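Local coordinates for protein neurotoxin (PDB 1ZB7) that acts as a zinc endopeptidase that, once inside the host cytosol, cleaves the synaptobrevins VAMP1, VAMP2 and VAMP3, at residues 14-27 and 133-145. Residues are numbered along the deposited sequence; the frame is centred on the assembly and turned at random.
Sequences INNDDIIMMEPFND and VANVSINKKIIQP
Asn16 lends its carboxamide to the backbone of Ile143, much as another strand would. CB leads toward the partner segment, and CG, turned beside the backbone N (chi1 -62°), rests against CG2 of Ile142. OD1 accepts from Ile143 N (2.9 Å); it also accepts a hydrogen bond from a water that donates to Lys141 O as well and accepts from Met21 N, bridging the strands where their direct pairing gives out. ND2 donates to Ile143 O (3.1 Å). Both direct bonds are nearly straight at hydrogen, yet each donor stands well above the plane of the carbonyl it meets. Lys140 reaches the same loop with an extended chain; it crosses Ile20 at about a right angle, CE touching CG2, and NZ donates to Asn16 O at 2.9 Å while a second water links it to Asp17 O. The loop entering strand 19-23 is thus gripped through side chain and main chain alike. It is itself shaped by an Asx turn at Asn15, whose OD1 collects the N-H groups of Asp17, Asp18 and Ile19.

Strands 19-23 and 137-142 are antiparallel neighbours in the large mixed sheet of the clostridial neurotoxin zinc protease, flanked by strands 34-38 and 150-155. Glu23 and Asn139 form a hydrogen-bonded pair, Glu23 N donating to Asn139 O at 2.9 Å and the return bond from Asn139 N being weak. Their side chains run side by side, and Asn139 ND2 meets Glu23 OE1 (3.1 Å) from above the carboxylate, the two planes 65° apart. On the face of Met22 and Lys140, the bent methionine chain brings SD and CE against CD1 of Ile138, SD at 3.6 Å, beside Ile159 of strand 158-161. Past the end of strand 19-23, Pro24 CA packs on CG2 of Ile138, and Asn26 sets OD1 against the methyl of Ala134 while its ND2 makes a weak hydrogen bond to Ser137 O.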
loop_
_atom_site.group_PDB
_atom_site.type_symbol
_atom_site.label_atom_id
_atom_site.label_comp_id
_atom_site.label_asym_id
_atom_site.label_seq_id
_atom_site.Cartn_x
_atom_site.Cartn_y
_atom_site.Cartn_z
ATOM N N ILE A 14 15.349 25.671 37.346
ATOM C CA ILE A 14 14.728 24.509 37.938
ATOM C C ILE A 14 13.859 25.007 39.090
ATOM O O ILE A 14 14.350 25.728 39.945
ATOM C CB ILE A 14 15.842 23.548 38.460
ATOM C CG1 ILE A 14 16.715 22.970 37.328
ATOM C CG2 ILE A 14 15.283 22.454 39.218
ATOM C CD1 ILE A 14 15.939 21.919 36.467
ATOM N N ASN A 15 12.583 24.616 39.143
ATOM C CA ASN A 15 11.799 24.970 40.307
ATOM C C ASN A 15 11.143 23.749 41.015
ATOM O O ASN A 15 10.479 23.949 41.998
ATOM C CB ASN A 15 10.721 26.040 39.941
ATOM C CG ASN A 15 9.885 25.630 38.739
ATOM O OD1 ASN A 15 9.388 24.495 38.659
ATOM N ND2 ASN A 15 9.685 26.536 37.841
ATOM N N ASN A 16 11.349 22.527 40.459
ATOM C CA ASN A 16 10.907 21.245 41.001
ATOM C C ASN A 16 9.456 21.009 40.818
ATOM O O ASN A 16 8.945 20.074 41.343
ATOM C CB ASN A 16 11.263 21.113 42.476
ATOM C CG ASN A 16 12.742 21.149 42.723
ATOM O OD1 ASN A 16 13.509 20.509 42.020
ATOM N ND2 ASN A 16 13.150 21.927 43.659
ATOM N N ASP A 17 8.777 21.890 40.096
ATOM C CA ASP A 17 7.362 21.811 39.843
ATOM C C ASP A 17 7.178 21.597 38.327
ATOM O O ASP A 17 6.924 20.461 37.852
ATOM C CB ASP A 17 6.675 23.105 40.312
ATOM C CG ASP A 17 5.151 23.147 39.944
ATOM O OD1 ASP A 17 4.558 22.173 39.432
ATOM O OD2 ASP A 17 4.553 24.197 40.090
ATOM N N ASP A 18 7.311 22.675 37.543
ATOM C CA ASP A 18 7.080 22.546 36.109
ATOM C C ASP A 18 8.383 22.675 35.313
ATOM O O ASP A 18 8.400 22.484 34.118
ATOM C CB ASP A 18 5.962 23.490 35.647
ATOM C CG ASP A 18 6.286 24.962 35.911
ATOM O OD1 ASP A 18 7.384 25.332 36.413
ATOM O OD2 ASP A 18 5.454 25.784 35.556
ATOM N N ILE A 19 9.471 22.922 36.019
ATOM C CA ILE A 19 10.812 22.849 35.444
ATOM C C ILE A 19 11.636 21.960 36.368
ATOM O O ILE A 19 11.867 22.309 37.537
ATOM C CB ILE A 19 11.479 24.240 35.231
ATOM C CG1 ILE A 19 10.587 25.108 34.354
ATOM C CG2 ILE A 19 12.822 24.041 34.563
ATOM C CD1 ILE A 19 10.991 26.561 34.172
ATOM N N ILE A 20 11.983 20.782 35.869
ATOM C CA ILE A 20 12.568 19.743 36.675
ATOM C C ILE A 20 13.691 19.001 35.945
ATOM O O ILE A 20 13.888 19.144 34.691
ATOM C CB ILE A 20 11.438 18.649 37.133
ATOM C CG1 ILE A 20 10.955 17.846 35.905
ATOM C CG2 ILE A 20 10.233 19.259 37.816
ATOM C CD1 ILE A 20 10.101 16.517 36.294
ATOM N N MET A 21 14.421 18.213 36.744
ATOM C CA MET A 21 15.329 17.151 36.331
ATOM C C MET A 21 14.614 15.826 36.403
ATOM O O MET A 21 14.015 15.486 37.400
ATOM C CB MET A 21 16.584 17.139 37.193
ATOM C CG MET A 21 17.437 18.433 37.085
ATOM S SD MET A 21 17.861 18.968 35.389
ATOM C CE MET A 21 19.188 17.845 34.955
ATOM N N MET A 22 14.640 15.088 35.313
ATOM C CA MET A 22 13.906 13.870 35.222
ATOM C C MET A 22 14.688 12.779 34.507
ATOM O O MET A 22 15.495 13.037 33.663
ATOM C CB MET A 22 12.520 14.070 34.535
ATOM C CG MET A 22 12.588 14.456 33.105
ATOM S SD MET A 22 11.309 13.855 32.035
ATOM C CE MET A 22 9.844 14.754 32.641
ATOM N N GLU A 23 14.413 11.553 34.896
ATOM C CA GLU A 23 15.063 10.391 34.366
ATOM C C GLU A 23 13.941 9.503 33.819
ATOM O O GLU A 23 13.282 8.832 34.542
ATOM C CB GLU A 23 15.867 9.784 35.493
ATOM C CG GLU A 23 16.995 8.957 35.086
ATOM C CD GLU A 23 16.575 7.554 34.944
ATOM O OE1 GLU A 23 16.587 6.872 36.014
ATOM O OE2 GLU A 23 16.198 7.190 33.783
ATOM N N PRO A 24 13.652 9.609 32.523
ATOM C CA PRO A 24 12.468 8.938 31.939
ATOM C C PRO A 24 12.602 7.502 31.411
ATOM O O PRO A 24 11.658 6.975 30.885
ATOM C CB PRO A 24 12.138 9.830 30.757
ATOM C CG PRO A 24 13.457 10.489 30.377
ATOM C CD PRO A 24 14.395 10.403 31.528
ATOM N N PHE A 25 13.772 6.916 31.500
ATOM C CA PHE A 25 14.026 5.564 30.988
ATOM C C PHE A 25 14.372 4.863 32.250
ATOM O O PHE A 25 15.184 5.367 33.021
ATOM C CB PHE A 25 15.208 5.570 29.990
ATOM C CG PHE A 25 15.049 6.588 28.898
ATOM C CD1 PHE A 25 13.949 6.527 28.030
ATOM C CD2 PHE A 25 15.970 7.643 28.745
ATOM C CE1 PHE A 25 13.764 7.472 27.047
ATOM C CE2 PHE A 25 15.802 8.605 27.721
ATOM C CZ PHE A 25 14.684 8.525 26.885
ATOM N N ASN A 26 13.736 3.767 32.569
ATOM C CA ASN A 26 13.942 3.224 33.936
ATOM C C ASN A 26 15.385 2.628 34.202
ATOM O O ASN A 26 16.253 2.591 33.328
ATOM C CB ASN A 26 12.741 2.357 34.325
ATOM C CG ASN A 26 11.404 3.063 33.999
ATOM O OD1 ASN A 26 10.980 3.082 32.830
ATOM N ND2 ASN A 26 10.776 3.695 35.005
ATOM N N ASP A 27 15.684 2.263 35.432
ATOM C CA ASP A 27 17.050 2.573 35.908
ATOM C C ASP A 27 18.151 1.488 35.820
ATOM O O ASP A 27 17.995 0.351 36.322
ATOM C CB ASP A 27 17.069 3.303 37.292
ATOM C CG ASP A 27 15.779 3.106 38.147
ATOM O OD1 ASP A 27 14.622 3.302 37.645
ATOM O OD2 ASP A 27 15.967 2.806 39.359
ATOM N N VAL A 133 5.342 1.505 38.681
ATOM C CA VAL A 133 5.667 0.622 37.588
ATOM C C VAL A 133 6.000 1.448 36.346
ATOM O O VAL A 133 5.529 2.587 36.214
ATOM C CB VAL A 133 4.539 -0.370 37.284
ATOM C CG1 VAL A 133 4.373 -1.332 38.456
ATOM C CG2 VAL A 133 3.248 0.330 36.900
ATOM N N ALA A 134 6.721 0.816 35.416
ATOM C CA ALA A 134 7.431 1.531 34.354
ATOM C C ALA A 134 6.474 2.127 33.345
ATOM O O ALA A 134 6.794 3.170 32.776
ATOM C CB ALA A 134 8.445 0.602 33.663
ATOM N N ASN A 135 5.281 1.534 33.185
ATOM C CA ASN A 135 4.272 2.169 32.317
ATOM C C ASN A 135 3.574 3.399 32.939
ATOM O O ASN A 135 2.755 4.060 32.265
ATOM C CB ASN A 135 3.196 1.162 31.806
ATOM C CG ASN A 135 2.499 0.393 32.886
ATOM O OD1 ASN A 135 3.140 -0.339 33.666
ATOM N ND2 ASN A 135 1.143 0.462 32.904
ATOM N N VAL A 136 3.817 3.646 34.226
ATOM C CA VAL A 136 3.132 4.692 34.923
ATOM C C VAL A 136 4.043 5.903 35.344
ATOM O O VAL A 136 3.663 7.063 35.116
ATOM C CB VAL A 136 2.333 4.152 36.168
ATOM C CG1 VAL A 136 1.827 5.318 37.006
ATOM C CG2 VAL A 136 1.112 3.291 35.745
ATOM N N SER A 137 5.164 5.574 35.985
ATOM C CA SER A 137 6.057 6.470 36.742
ATOM C C SER A 137 7.532 6.485 36.236
ATOM O O SER A 137 8.098 5.456 35.847
ATOM C CB SER A 137 6.115 6.126 38.233
ATOM O OG SER A 137 4.834 6.348 38.912
ATOM N N ILE A 138 8.099 7.689 36.248
ATOM C CA ILE A 138 9.531 7.980 36.073
ATOM C C ILE A 138 10.093 8.601 37.338
ATOM O O ILE A 138 9.370 8.924 38.276
ATOM C CB ILE A 138 9.765 8.950 34.861
ATOM C CG1 ILE A 138 9.074 10.323 35.023
ATOM C CG2 ILE A 138 9.214 8.291 33.618
ATOM C CD1 ILE A 138 9.573 11.379 33.972
ATOM N N ASN A 139 11.406 8.749 37.369
ATOM C CA ASN A 139 12.104 9.407 38.473
ATOM C C ASN A 139 12.218 10.907 38.191
ATOM O O ASN A 139 12.619 11.339 37.106
ATOM C CB ASN A 139 13.521 8.938 38.597
ATOM C CG ASN A 139 13.665 7.483 39.040
ATOM O OD1 ASN A 139 13.009 7.014 39.939
ATOM N ND2 ASN A 139 14.634 6.787 38.410
ATOM N N LYS A 140 11.910 11.669 39.208
ATOM C CA LYS A 140 12.112 13.097 39.280
ATOM C C LYS A 140 13.085 13.392 40.435
ATOM O O LYS A 140 13.027 12.803 41.527
ATOM C CB LYS A 140 10.736 13.740 39.545
ATOM C CG LYS A 140 10.714 15.108 40.286
ATOM C CD LYS A 140 9.212 15.563 40.503
ATOM C CE LYS A 140 9.135 17.061 40.769
ATOM N NZ LYS A 140 7.858 17.404 41.531
ATOM N N LYS A 141 13.948 14.362 40.237
ATOM C CA LYS A 141 14.919 14.715 41.243
ATOM C C LYS A 141 14.569 16.085 41.762
ATOM O O LYS A 141 14.623 17.051 40.988
ATOM C CB LYS A 141 16.292 14.727 40.614
ATOM C CG LYS A 141 17.390 14.494 41.530
ATOM C CD LYS A 141 18.718 14.734 40.843
ATOM C CE LYS A 141 19.410 13.457 40.388
ATOM N NZ LYS A 141 20.837 13.816 40.142
ATOM N N ILE A 142 14.278 16.174 43.055
ATOM C CA ILE A 142 13.980 17.424 43.759
ATOM C C ILE A 142 15.316 18.072 44.101
ATOM O O ILE A 142 16.045 17.528 44.877
ATOM C CB ILE A 142 13.187 17.190 45.107
ATOM C CG1 ILE A 142 11.906 16.366 44.914
ATOM C CG2 ILE A 142 12.843 18.486 45.768
ATOM C CD1 ILE A 142 10.836 17.051 44.029
ATOM N N ILE A 143 15.627 19.211 43.502
ATOM C CA ILE A 143 16.896 19.869 43.697
ATOM C C ILE A 143 16.769 20.908 44.788
ATOM O O ILE A 143 16.133 21.939 44.592
ATOM C CB ILE A 143 17.417 20.612 42.412
ATOM C CG1 ILE A 143 17.506 19.678 41.180
ATOM C CG2 ILE A 143 18.819 21.325 42.722
ATOM C CD1 ILE A 143 18.747 18.784 41.088
ATOM N N GLN A 144 17.422 20.657 45.910
ATOM C CA GLN A 144 17.409 21.581 47.034
ATOM C C GLN A 144 18.842 21.950 47.381
ATOM O O GLN A 144 19.685 21.061 47.528
ATOM C CB GLN A 144 16.724 20.965 48.263
ATOM C CG GLN A 144 15.252 20.470 48.049
ATOM C CD GLN A 144 14.192 21.592 47.980
ATOM O OE1 GLN A 144 14.467 22.689 47.498
ATOM N NE2 GLN A 144 12.960 21.286 48.431
ATOM N N PRO A 145 19.142 23.264 47.418
ATOM C CA PRO A 145 20.463 23.743 47.858
ATOM C C PRO A 145 20.741 23.539 49.345
ATOM O O PRO A 145 19.947 23.959 50.190
ATOM C CB PRO A 145 20.445 25.233 47.471
ATOM C CG PRO A 145 19.412 25.280 46.313
ATOM C CD PRO A 145 18.337 24.381 46.888
HETATM O O HOH W 1 13.718 19.014 39.810
HETATM O O HOH W 2 6.784 18.013 38.889
#